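Local coordinates for uncharacterized protein (Nostoc punctiforme, PDB 2R3S) that probably transfers a methyl group from S-adenosylmethionine to a hydroxyl oxygen of a substrate not yet identified, as a dimeric O-methyltransferase, at residues Phe193-Ala198 with Gly222-Val227; Asp271-Ser276 with Gln327-Val332; Ser276-Pro281 with Asn297-Thr302. One frame throughout, in Å; residues are numbered along the deposited sequence.

Three contacts lie in the C-terminal, Rossmann-like domain and illustrate how loops are tied to a sheet and to one another. Interaction 1 comes first: it closes a loop of 23 residues, mostly helix 198-211 and strand 217-221, and joins the end of strand 191-196 to the turn that leaves its neighbour. It is complete before interaction 2 begins. Interaction 2 pairs the end of strand 265-271 with strand 329-334, near the C terminus, and interaction 3 is nested inside that long loop, joining the loops that enter and leave helix 282-294. Interactions 2 and 3 share S276 and touch, whereas interaction 1 stands about 24 Å from interaction 2, centre to centre, on the same sheet.

Interaction 1 of 3, residues Phe193-Ala198 with Gly222-Val227; sequences FGVDWA and GSAFEV. With EDO (1,2-ethanediol), chain D.
The indole of W197 lies against the backbone of G222 and S223: its CZ3 comes within 3.5 Å of S223 N, and CH2 rests on S223 CB at 3.7 Å. The carbonyl oxygen of G222 sits above one face of the indole, offset toward the rim. Across the same junction G222 N donates to D196 O (2.9 Å), meeting the carbonyl from above its plane. Deeper in, V195 and V227 reach for each other tip to tip, CG1 to CG2 at 3.8 Å. V195 CG1 stands anti to its own backbone N (chi1 179°), which carries this methyl across to V227 and to A224 as well. A 1,2-ethanediol molecule, probably from the crystallisation liquor, fills the angle between the two segments: its C2 lies over the centre of the indole, O2 donates to G222 O (2.7 Å), and A224 N donates to O1 (3.0 Å). Here the end of strand 191-196 meets the loop that follows the parallel strand beside it, 217-221, at the C-terminal end of the Rossmann-like sheet, where relatives bind S-adenosylmethionine, often with an acidic residue at or near the end of the second strand that holds the ribose; D196 is placed consistently with this. In the second shell, D196 OD1 accepts from W197 N through its anti lone pair, and OD2 from S175 N. S223 OG accepts from F225 N, an ST turn, while S223 O takes both E226 N and V227 N.

Interaction 2 of 3, residues Asp271-Ser276 with Gln327-Val332; sequences DFIPNS and QQQVIV
F272 and Q328 are stacked, the ring and the side-chain amide only 11° from parallel. Q328 NE2 hangs 3.5 Å above the ring plane, over its centre, and CG adds a CH-pi contact to the same face. The amide is held in this pose by N240, whose OD1 binds NE2. Q327 brings its own amide to the ring at a different place: its NE2 is at the edge, 3.8 Å from F272 CE1, with the two planes almost perpendicular (86°). F287 stacks on the F272 ring as well. I273 and Q329 run past each other in opposite directions. The Q329 chain is bent at chi2 (80°), which folds OE1 back to accept a short bond of 2.6 Å from I273 N, while I273 CD1 packs on Q329 CB at 3.6 Å and on I331 CG1. Between these side chains the backbones of D271 and Q329 exchange two bonds, D271 N to Q329 O (3.1 Å) and Q329 N to D271 O (2.9 Å), an antiparallel hydrogen-bonded pair. D271 OD1 accepts from F272 N and is also bonded to H243 ND1. The reversed strand 329-334, inserted between 265-271 and 317-321, gives the 3-2-1-4-5-7-6 order of the class I methyltransferase fold.

Interaction 3 of 3, residues Ser276-Pro281 with Asn297-Thr302; sequences SDRITP and NGDAYT
R278 and D299 form a salt bridge by charge alone: R278 NH2 stands 3.5 Å from D299 OD2, which lies well out of the guanidinium plane, with no N-H directed at the oxygen. Each charge has a further partner, E305 for R278, and for D299 the side chain of R57 of the second subunit. R278 NH2 also lies 3.1 Å from A300 O. The arginine chain is bent at chi3 (102°), turning its guanidinium across the other segment. Van der Waals packing comes from T302, whose CG2 lies 3.8 Å above one face of the guanidinium, toward its rim, and reaches S276 CA at 4.2 Å. Both segments flank helix 282-294 in the Rossmann-like domain: P281 occupies the N-cap position of the helix, and T302 that of helix 303-312, where its side chain caps a backbone N. Hydrogen bonds within 276-281 close the turn in which R278 lies. D277 OD1 accepts from I279 N and T280 N, an Asx turn combined with an Asx motif, both donors meeting it from one face of the carboxylate; D277 OD2 takes T280 OG1 at 2.5 Å with its syn lone pair. Across the dimer interface, K71 and R54 of the second subunit donate to D277 O and G298 O.

Interaction 1 of 3, residues Phe193-Ala198 with Gly222-Val227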
ATOM      1  N   PHE A 193     -19.326  21.003  26.732  1.00 34.74           N
ATOM      2  CA  PHE A 193     -18.432  22.012  26.218  1.00 35.29           C
ATOM      3  C   PHE A 193     -17.394  21.340  25.332  1.00 33.86           C
ATOM      4  O   PHE A 193     -16.614  20.484  25.794  1.00 36.38           O
ATOM      5  CB  PHE A 193     -17.774  22.784  27.366  1.00 37.16           C
ATOM      6  CG  PHE A 193     -18.746  23.574  28.170  1.00 37.07           C
ATOM      7  CD1 PHE A 193     -19.579  22.939  29.072  1.00 36.99           C
ATOM      8  CD2 PHE A 193     -18.845  24.937  28.009  1.00 36.19           C
ATOM      9  CE1 PHE A 193     -20.511  23.650  29.810  1.00 42.07           C
ATOM     10  CE2 PHE A 193     -19.750  25.653  28.742  1.00 38.71           C
ATOM     11  CZ  PHE A 193     -20.592  25.001  29.655  1.00 39.54           C
ATOM     12  N   GLY A 194     -17.387  21.734  24.066  1.00 32.68           N
ATOM     13  CA  GLY A 194     -16.461  21.197  23.091  1.00 31.92           C
ATOM     14  C   GLY A 194     -15.329  22.129  22.809  1.00 32.66           C
ATOM     15  O   GLY A 194     -15.544  23.304  22.528  1.00 33.05           O
ATOM     16  N   VAL A 195     -14.113  21.596  22.845  1.00 32.22           N
ATOM     17  CA  VAL A 195     -12.922  22.369  22.535  1.00 32.11           C
ATOM     18  C   VAL A 195     -12.311  21.860  21.258  1.00 34.43           C
ATOM     19  O   VAL A 195     -11.944  20.692  21.176  1.00 36.62           O
ATOM     20  CB  VAL A 195     -11.859  22.247  23.677  1.00 30.72           C
ATOM     21  CG1 VAL A 195     -10.603  23.033  23.341  1.00 25.24           C
ATOM     22  CG2 VAL A 195     -12.433  22.719  25.013  1.00 29.71           C
ATOM     23  N   ASP A 196     -12.197  22.718  20.255  1.00 35.67           N
ATOM     24  CA  ASP A 196     -11.420  22.392  19.046  1.00 35.53           C
ATOM     25  C   ASP A 196     -11.146  23.677  18.281  1.00 34.85           C
ATOM     26  O   ASP A 196     -11.537  24.758  18.722  1.00 38.54           O
ATOM     27  CB  ASP A 196     -12.168  21.389  18.146  1.00 33.74           C
ATOM     28  CG  ASP A 196     -11.231  20.403  17.443  1.00 33.18           C
ATOM     29  OD1 ASP A 196     -10.211  20.847  16.869  1.00 32.15           O
ATOM     30  OD2 ASP A 196     -11.523  19.185  17.441  1.00 29.64           O
ATOM     31  N   TRP A 197     -10.486  23.573  17.138  1.00 34.05           N
ATOM     32  CA  TRP A 197     -10.354  24.728  16.260  1.00 33.62           C
ATOM     33  C   TRP A 197     -11.742  25.144  15.760  1.00 32.37           C
ATOM     34  O   TRP A 197     -12.639  24.317  15.604  1.00 29.81           O
ATOM     35  CB  TRP A 197      -9.427  24.427  15.094  1.00 36.03           C
ATOM     36  CG  TRP A 197      -8.093  23.883  15.497  1.00 39.56           C
ATOM     37  CD1 TRP A 197      -7.615  22.624  15.248  1.00 44.33           C
ATOM     38  CD2 TRP A 197      -7.064  24.568  16.216  1.00 38.04           C
ATOM     39  NE1 TRP A 197      -6.351  22.486  15.765  1.00 45.49           N
ATOM     40  CE2 TRP A 197      -5.989  23.662  16.369  1.00 43.05           C
ATOM     41  CE3 TRP A 197      -6.936  25.864  16.733  1.00 42.73           C
ATOM     42  CZ2 TRP A 197      -4.793  24.013  17.017  1.00 42.89           C
ATOM     43  CZ3 TRP A 197      -5.754  26.212  17.384  1.00 45.22           C
ATOM     44  CH2 TRP A 197      -4.702  25.286  17.528  1.00 41.81           C
ATOM     45  N   ALA A 198     -11.926  26.441  15.521  1.00 34.25           N
ATOM     46  CA  ALA A 198     -13.243  26.964  15.175  1.00 33.10           C
ATOM     47  C   ALA A 198     -13.888  26.267  13.977  1.00 32.57           C
ATOM     48  O   ALA A 198     -15.074  25.974  14.009  1.00 34.47           O
ATOM     49  CB  ALA A 198     -13.184  28.493  14.939  1.00 35.02           C
ATOM     50  N   GLY A 222     -10.429  27.228  19.778  1.00 38.04           N
ATOM     51  CA  GLY A 222      -8.996  27.422  19.960  1.00 36.70           C
ATOM     52  C   GLY A 222      -8.245  26.154  20.337  1.00 34.47           C
ATOM     53  O   GLY A 222      -8.794  25.059  20.314  1.00 33.57           O
ATOM     54  N   SER A 223      -6.975  26.337  20.673  1.00 34.68           N
ATOM     55  CA  SER A 223      -6.085  25.290  21.156  1.00 34.80           C
ATOM     56  C   SER A 223      -6.448  24.786  22.524  1.00 36.04           C
ATOM     57  O   SER A 223      -6.656  25.574  23.442  1.00 35.34           O
ATOM     58  CB  SER A 223      -4.656  25.815  21.222  1.00 35.60           C
ATOM     59  OG  SER A 223      -3.851  24.922  21.958  1.00 37.97           O
ATOM     60  N   ALA A 224      -6.468  23.461  22.672  1.00 35.79           N
ATOM     61  CA  ALA A 224      -6.787  22.821  23.938  1.00 34.66           C
ATOM     62  C   ALA A 224      -5.774  23.242  24.998  1.00 35.30           C
ATOM     63  O   ALA A 224      -6.028  23.120  26.185  1.00 33.55           O
ATOM     64  CB  ALA A 224      -6.789  21.301  23.776  1.00 33.60           C
ATOM     65  N   PHE A 225      -4.622  23.722  24.547  1.00 36.43           N
ATOM     66  CA  PHE A 225      -3.538  24.119  25.437  1.00 40.65           C
ATOM     67  C   PHE A 225      -3.630  25.586  25.898  1.00 42.68           C
ATOM     68  O   PHE A 225      -3.034  25.945  26.917  1.00 44.59           O
ATOM     69  CB  PHE A 225      -2.187  23.855  24.752  1.00 41.02           C
ATOM     70  CG  PHE A 225      -1.997  22.406  24.346  1.00 42.75           C
ATOM     71  CD1 PHE A 225      -1.608  21.458  25.286  1.00 43.28           C
ATOM     72  CD2 PHE A 225      -2.267  21.990  23.041  1.00 40.16           C
ATOM     73  CE1 PHE A 225      -1.464  20.129  24.930  1.00 42.07           C
ATOM     74  CE2 PHE A 225      -2.129  20.655  22.680  1.00 42.11           C
ATOM     75  CZ  PHE A 225      -1.726  19.730  23.619  1.00 42.97           C
ATOM     76  N   GLU A 226      -4.375  26.412  25.165  1.00 43.79           N
ATOM     77  CA  GLU A 226      -4.437  27.868  25.431  1.00 44.55           C
ATOM     78  C   GLU A 226      -5.791  28.321  26.018  1.00 43.79           C
ATOM     79  O   GLU A 226      -5.822  29.106  26.952  1.00 45.92           O
ATOM     80  CB  GLU A 226      -4.048  28.661  24.173  1.00 42.87           C
ATOM     81  CG  GLU A 226      -2.602  28.383  23.658  1.00 41.32           C
ATOM     82  N   VAL A 227      -6.899  27.775  25.525  1.00 43.46           N
ATOM     83  CA  VAL A 227      -8.231  28.201  25.952  1.00 42.43           C
ATOM     84  C   VAL A 227      -8.425  27.973  27.431  1.00 44.16           C
ATOM     85  O   VAL A 227      -7.757  27.131  28.021  1.00 47.17           O
ATOM     86  CB  VAL A 227      -9.380  27.485  25.151  1.00 41.54           C
ATOM     87  CG1 VAL A 227      -9.245  27.764  23.649  1.00 39.94           C
ATOM     88  CG2 VAL A 227      -9.417  25.985  25.439  1.00 40.03           C
TER
HETATM   89  C1  EDO D 336      -6.642  21.404  19.371  1.00 36.13           C
HETATM   90  O1  EDO D 336      -5.637  22.024  20.189  1.00 34.79           O
HETATM   91  C2  EDO D 336      -7.863  22.307  19.274  1.00 34.31           C
HETATM   92  O2  EDO D 336      -8.588  22.382  20.516  1.00 40.15           O

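Interaction 2 of 3, residues Asp271-Ser276 with Gln327-Val332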
ATOM      1  N   ASP A 271      -8.586   5.951  22.621  1.00 32.84           N
ATOM      2  CA  ASP A 271      -7.359   6.040  21.839  1.00 33.75           C
ATOM      3  C   ASP A 271      -6.897   4.647  21.408  1.00 33.89           C
ATOM      4  O   ASP A 271      -7.536   3.662  21.736  1.00 34.49           O
ATOM      5  CB  ASP A 271      -6.274   6.776  22.657  1.00 32.97           C
ATOM      6  CG  ASP A 271      -5.405   7.721  21.808  1.00 39.27           C
ATOM      7  OD1 ASP A 271      -4.829   7.271  20.785  1.00 35.71           O
ATOM      8  OD2 ASP A 271      -5.281   8.917  22.193  1.00 35.25           O
ATOM      9  N   PHE A 272      -5.820   4.601  20.627  1.00 34.86           N
ATOM     10  CA  PHE A 272      -5.170   3.359  20.234  1.00 36.75           C
ATOM     11  C   PHE A 272      -4.157   3.019  21.310  1.00 36.51           C
ATOM     12  O   PHE A 272      -3.152   3.728  21.455  1.00 36.08           O
ATOM     13  CB  PHE A 272      -4.405   3.526  18.911  1.00 37.75           C
ATOM     14  CG  PHE A 272      -5.283   3.682  17.723  1.00 37.80           C
ATOM     15  CD1 PHE A 272      -5.944   2.597  17.194  1.00 42.54           C
ATOM     16  CD2 PHE A 272      -5.457   4.918  17.132  1.00 40.48           C
ATOM     17  CE1 PHE A 272      -6.769   2.742  16.083  1.00 43.25           C
ATOM     18  CE2 PHE A 272      -6.280   5.063  16.036  1.00 42.92           C
ATOM     19  CZ  PHE A 272      -6.937   3.966  15.514  1.00 42.07           C
ATOM     20  N   ILE A 273      -4.427   1.968  22.076  1.00 34.28           N
ATOM     21  CA  ILE A 273      -3.541   1.604  23.181  1.00 36.74           C
ATOM     22  C   ILE A 273      -2.992   0.206  22.918  1.00 36.29           C
ATOM     23  O   ILE A 273      -3.639  -0.790  23.214  1.00 38.70           O
ATOM     24  CB  ILE A 273      -4.248   1.683  24.567  1.00 36.24           C
ATOM     25  CG1 ILE A 273      -4.964   3.038  24.731  1.00 36.88           C
ATOM     26  CG2 ILE A 273      -3.220   1.515  25.674  1.00 34.88           C
ATOM     27  CD1 ILE A 273      -5.947   3.093  25.914  1.00 35.14           C
ATOM     28  N   PRO A 274      -1.827   0.128  22.291  1.00 35.84           N
ATOM     29  CA  PRO A 274      -1.198  -1.168  22.099  1.00 35.19           C
ATOM     30  C   PRO A 274      -0.805  -1.864  23.396  1.00 35.85           C
ATOM     31  O   PRO A 274      -0.527  -1.192  24.414  1.00 34.56           O
ATOM     32  CB  PRO A 274       0.059  -0.836  21.303  1.00 36.90           C
ATOM     33  CG  PRO A 274       0.253   0.602  21.448  1.00 38.10           C
ATOM     34  CD  PRO A 274      -1.060   1.213  21.677  1.00 35.76           C
ATOM     35  N   ASN A 275      -0.750  -3.200  23.335  1.00 32.72           N
ATOM     36  CA  ASN A 275      -0.136  -3.992  24.408  1.00 32.54           C
ATOM     37  C   ASN A 275       1.308  -3.592  24.591  1.00 33.50           C
ATOM     38  O   ASN A 275       1.899  -2.938  23.724  1.00 30.80           O
ATOM     39  CB  ASN A 275      -0.248  -5.489  24.122  1.00 31.87           C
ATOM     40  CG  ASN A 275      -1.683  -5.950  24.020  1.00 25.42           C
ATOM     41  OD1 ASN A 275      -2.548  -5.447  24.732  1.00 24.29           O
ATOM     42  ND2 ASN A 275      -1.965  -6.849  23.081  1.00 28.06           N
ATOM     43  N   SER A 276       1.878  -3.984  25.725  1.00 36.08           N
ATOM     44  CA  SER A 276       3.257  -3.636  26.070  1.00 35.32           C
ATOM     45  C   SER A 276       4.307  -4.115  25.066  1.00 32.19           C
ATOM     46  O   SER A 276       5.420  -3.591  25.034  1.00 31.11           O
ATOM     47  CB  SER A 276       3.575  -4.207  27.461  1.00 38.02           C
ATOM     48  OG  SER A 276       3.463  -5.628  27.477  1.00 46.98           O
ATOM     49  N   GLN A 327     -12.777  -1.221  18.159  1.00 62.76           N
ATOM     50  CA  GLN A 327     -11.368  -1.266  17.710  1.00 62.00           C
ATOM     51  C   GLN A 327     -10.377  -0.599  18.668  1.00 60.54           C
ATOM     52  O   GLN A 327      -9.256  -1.075  18.842  1.00 61.65           O
ATOM     53  CB  GLN A 327     -11.210  -0.632  16.316  1.00 62.28           C
ATOM     54  CG  GLN A 327      -9.743  -0.352  15.902  1.00 63.26           C
ATOM     55  CD  GLN A 327      -9.607   0.376  14.577  1.00 61.57           C
ATOM     56  OE1 GLN A 327     -10.481   1.142  14.178  1.00 71.58           O
ATOM     57  NE2 GLN A 327      -8.501   0.148  13.896  1.00 56.57           N
ATOM     58  N   GLN A 328     -10.769   0.520  19.263  1.00 58.28           N
ATOM     59  CA  GLN A 328      -9.855   1.266  20.133  1.00 54.79           C
ATOM     60  C   GLN A 328     -10.157   0.976  21.607  1.00 51.39           C
ATOM     61  O   GLN A 328     -11.101   0.250  21.923  1.00 50.45           O
ATOM     62  CB  GLN A 328      -9.925   2.755  19.803  1.00 55.34           C
ATOM     63  CG  GLN A 328      -9.874   3.046  18.297  1.00 52.41           C
ATOM     64  CD  GLN A 328      -9.645   4.511  17.997  1.00 51.42           C
ATOM     65  OE1 GLN A 328     -10.335   5.109  17.173  1.00 51.72           O
ATOM     66  NE2 GLN A 328      -8.672   5.098  18.664  1.00 43.58           N
ATOM     67  N   GLN A 329      -9.339   1.525  22.497  1.00 49.87           N
ATOM     68  CA  GLN A 329      -9.370   1.166  23.921  1.00 50.19           C
ATOM     69  C   GLN A 329      -9.674   2.408  24.770  1.00 49.05           C
ATOM     70  O   GLN A 329      -9.446   3.535  24.302  1.00 46.85           O
ATOM     71  CB  GLN A 329      -8.021   0.563  24.329  1.00 50.48           C
ATOM     72  CG  GLN A 329      -7.657  -0.772  23.647  1.00 51.85           C
ATOM     73  CD  GLN A 329      -7.101  -0.642  22.197  1.00 55.48           C
ATOM     74  OE1 GLN A 329      -6.462   0.349  21.816  1.00 41.52           O
ATOM     75  NE2 GLN A 329      -7.334  -1.673  21.405  1.00 54.15           N
ATOM     76  N   VAL A 330     -10.190   2.203  25.992  1.00 46.77           N
ATOM     77  CA  VAL A 330     -10.504   3.315  26.931  1.00 44.59           C
ATOM     78  C   VAL A 330      -9.670   3.266  28.240  1.00 42.22           C
ATOM     79  O   VAL A 330      -9.429   2.198  28.776  1.00 41.35           O
ATOM     80  CB  VAL A 330     -12.030   3.399  27.235  1.00 45.72           C
ATOM     81  CG1 VAL A 330     -12.289   4.245  28.446  1.00 40.65           C
ATOM     82  CG2 VAL A 330     -12.815   3.959  26.033  1.00 39.74           C
ATOM     83  N   ILE A 331      -9.177   4.421  28.699  1.00 39.23           N
ATOM     84  CA  ILE A 331      -8.639   4.593  30.056  1.00 37.54           C
ATOM     85  C   ILE A 331      -9.538   5.559  30.838  1.00 39.31           C
ATOM     86  O   ILE A 331      -9.766   6.677  30.388  1.00 42.82           O
ATOM     87  CB  ILE A 331      -7.211   5.173  30.033  1.00 37.80           C
ATOM     88  CG1 ILE A 331      -6.247   4.177  29.409  1.00 34.44           C
ATOM     89  CG2 ILE A 331      -6.721   5.533  31.428  1.00 35.05           C
ATOM     90  CD1 ILE A 331      -4.916   4.769  29.096  1.00 33.63           C
ATOM     91  N   VAL A 332     -10.063   5.137  31.987  1.00 37.36           N
ATOM     92  CA  VAL A 332     -10.720   6.054  32.923  1.00 36.65           C
ATOM     93  C   VAL A 332      -9.739   6.453  34.021  1.00 39.46           C
ATOM     94  O   VAL A 332      -9.146   5.578  34.665  1.00 40.02           O
ATOM     95  CB  VAL A 332     -11.958   5.443  33.552  1.00 37.77           C
ATOM     96  CG1 VAL A 332     -12.605   6.428  34.522  1.00 30.43           C
ATOM     97  CG2 VAL A 332     -12.943   5.004  32.438  1.00 33.81           C
TER

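Interaction 3 of 3, residues Ser276-Pro281 with Asn297-Thr302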
ATOM      1  N   SER A 276       1.878  -3.984  25.725  1.00 36.08           N
ATOM      2  CA  SER A 276       3.257  -3.636  26.070  1.00 35.32           C
ATOM      3  C   SER A 276       4.307  -4.115  25.066  1.00 32.19           C
ATOM      4  O   SER A 276       5.420  -3.591  25.034  1.00 31.11           O
ATOM      5  CB  SER A 276       3.575  -4.207  27.461  1.00 38.02           C
ATOM      6  OG  SER A 276       3.463  -5.628  27.477  1.00 46.98           O
ATOM      7  N   ASP A 277       3.963  -5.118  24.258  1.00 32.05           N
ATOM      8  CA  ASP A 277       4.864  -5.624  23.194  1.00 30.65           C
ATOM      9  C   ASP A 277       5.070  -4.601  22.067  1.00 30.55           C
ATOM     10  O   ASP A 277       6.056  -4.667  21.325  1.00 29.74           O
ATOM     11  CB  ASP A 277       4.418  -7.016  22.653  1.00 27.57           C
ATOM     12  CG  ASP A 277       3.019  -7.023  22.074  1.00 32.22           C
ATOM     13  OD1 ASP A 277       2.408  -5.959  21.904  1.00 31.96           O
ATOM     14  OD2 ASP A 277       2.500  -8.116  21.776  1.00 33.69           O
ATOM     15  N   ARG A 278       4.133  -3.654  21.980  1.00 30.64           N
ATOM     16  CA  ARG A 278       4.076  -2.606  20.944  1.00 30.48           C
ATOM     17  C   ARG A 278       3.901  -3.181  19.554  1.00 29.71           C
ATOM     18  O   ARG A 278       4.190  -2.489  18.583  1.00 27.95           O
ATOM     19  CB  ARG A 278       5.295  -1.682  20.965  1.00 30.48           C
ATOM     20  CG  ARG A 278       5.514  -0.935  22.267  1.00 32.79           C
ATOM     21  CD  ARG A 278       6.481   0.222  22.040  1.00 39.77           C
ATOM     22  NE  ARG A 278       5.752   1.471  21.945  1.00 39.96           N
ATOM     23  CZ  ARG A 278       5.481   2.260  22.973  1.00 42.98           C
ATOM     24  NH1 ARG A 278       5.926   1.959  24.188  1.00 48.40           N
ATOM     25  NH2 ARG A 278       4.786   3.359  22.779  1.00 46.27           N
ATOM     26  N   ILE A 279       3.398  -4.427  19.469  1.00 29.59           N
ATOM     27  CA  ILE A 279       3.152  -5.107  18.179  1.00 26.86           C
ATOM     28  C   ILE A 279       1.730  -5.701  18.106  1.00 25.06           C
ATOM     29  O   ILE A 279       1.275  -6.085  17.056  1.00 24.62           O
ATOM     30  CB  ILE A 279       4.269  -6.115  17.846  1.00 28.28           C
ATOM     31  CG1 ILE A 279       4.385  -7.212  18.938  1.00 28.07           C
ATOM     32  CG2 ILE A 279       5.626  -5.392  17.711  1.00 22.93           C
ATOM     33  CD1 ILE A 279       5.284  -8.366  18.601  1.00 25.74           C
ATOM     34  N   THR A 280       1.019  -5.711  19.224  1.00 24.58           N
ATOM     35  CA  THR A 280      -0.368  -6.153  19.282  1.00 25.09           C
ATOM     36  C   THR A 280      -1.203  -5.178  20.102  1.00 24.50           C
ATOM     37  O   THR A 280      -0.681  -4.498  20.986  1.00 24.41           O
ATOM     38  CB  THR A 280      -0.527  -7.593  19.905  1.00 26.24           C
ATOM     39  OG1 THR A 280       0.085  -7.645  21.203  1.00 27.68           O
ATOM     40  CG2 THR A 280       0.086  -8.638  18.992  1.00 19.84           C
ATOM     41  N   PRO A 281      -2.504  -5.097  19.805  1.00 28.09           N
ATOM     42  CA  PRO A 281      -3.143  -5.679  18.626  1.00 29.23           C
ATOM     43  C   PRO A 281      -2.568  -4.985  17.426  1.00 30.60           C
ATOM     44  O   PRO A 281      -2.061  -3.869  17.559  1.00 32.35           O
ATOM     45  CB  PRO A 281      -4.627  -5.346  18.807  1.00 31.75           C
ATOM     46  CG  PRO A 281      -4.766  -4.877  20.239  1.00 30.62           C
ATOM     47  CD  PRO A 281      -3.456  -4.396  20.679  1.00 28.73           C
ATOM     48  N   ASN A 297       6.317  14.424  17.565  1.00 30.52           N
ATOM     49  CA  ASN A 297       6.620  13.628  18.747  0.50 30.13           C
ATOM     50  C   ASN A 297       5.449  12.731  19.182  1.00 29.90           C
ATOM     51  O   ASN A 297       5.423  12.289  20.330  1.00 29.11           O
ATOM     52  CB  ASN A 297       6.944  14.533  19.966  0.50 30.27           C
ATOM     53  CG  ASN A 297       7.709  15.811  19.610  0.50 28.69           C
ATOM     54  OD1 ASN A 297       8.856  15.764  19.148  0.50 26.59           O
ATOM     55  ND2 ASN A 297       7.082  16.972  19.876  0.50 25.23           N
ATOM     56  N   GLY A 298       4.443  12.531  18.334  1.00 28.00           N
ATOM     57  CA  GLY A 298       3.284  11.719  18.721  1.00 27.13           C
ATOM     58  C   GLY A 298       3.657  10.227  18.750  1.00 27.55           C
ATOM     59  O   GLY A 298       4.688   9.843  18.223  1.00 26.06           O
ATOM     60  N   ASP A 299       2.803   9.396  19.343  1.00 28.32           N
ATOM     61  CA  ASP A 299       3.067   7.956  19.492  1.00 28.86           C
ATOM     62  C   ASP A 299       1.763   7.265  19.821  1.00 30.12           C
ATOM     63  O   ASP A 299       0.816   7.911  20.280  1.00 25.75           O
ATOM     64  CB  ASP A 299       4.067   7.737  20.637  1.00 31.25           C
ATOM     65  CG  ASP A 299       4.895   6.441  20.515  1.00 36.42           C
ATOM     66  OD1 ASP A 299       4.619   5.546  19.687  1.00 28.93           O
ATOM     67  OD2 ASP A 299       5.852   6.355  21.292  1.00 38.70           O
ATOM     68  N   ALA A 300       1.703   5.955  19.591  1.00 31.65           N
ATOM     69  CA  ALA A 300       0.605   5.141  20.103  1.00 29.80           C
ATOM     70  C   ALA A 300       1.098   4.616  21.453  1.00 34.12           C
ATOM     71  O   ALA A 300       1.933   3.710  21.521  1.00 36.95           O
ATOM     72  CB  ALA A 300       0.258   4.000  19.150  1.00 29.60           C
ATOM     73  N   TYR A 301       0.582   5.204  22.523  1.00 31.65           N
ATOM     74  CA  TYR A 301       1.061   4.952  23.860  1.00 31.10           C
ATOM     75  C   TYR A 301       0.378   3.754  24.502  1.00 29.86           C
ATOM     76  O   TYR A 301      -0.825   3.554  24.360  1.00 29.74           O
ATOM     77  CB  TYR A 301       0.834   6.190  24.723  1.00 30.30           C
ATOM     78  CG  TYR A 301       1.702   7.366  24.356  1.00 31.61           C
ATOM     79  CD1 TYR A 301       3.073   7.327  24.538  1.00 28.92           C
ATOM     80  CD2 TYR A 301       1.149   8.533  23.851  1.00 29.67           C
ATOM     81  CE1 TYR A 301       3.868   8.411  24.201  1.00 29.43           C
ATOM     82  CE2 TYR A 301       1.931   9.621  23.559  1.00 25.63           C
ATOM     83  CZ  TYR A 301       3.287   9.551  23.713  1.00 29.18           C
ATOM     84  OH  TYR A 301       4.067  10.625  23.385  1.00 30.75           O
ATOM     85  N   THR A 302       1.163   2.968  25.230  1.00 31.35           N
ATOM     86  CA  THR A 302       0.643   1.805  25.983  1.00 32.48           C
ATOM     87  C   THR A 302      -0.022   2.257  27.286  1.00 34.85           C
ATOM     88  O   THR A 302       0.120   3.418  27.677  1.00 35.75           O
ATOM     89  CB  THR A 302       1.770   0.848  26.321  1.00 30.56           C
ATOM     90  OG1 THR A 302       2.692   1.536  27.169  1.00 31.82           O
ATOM     91  CG2 THR A 302       2.501   0.362  25.031  1.00 24.76           C
TER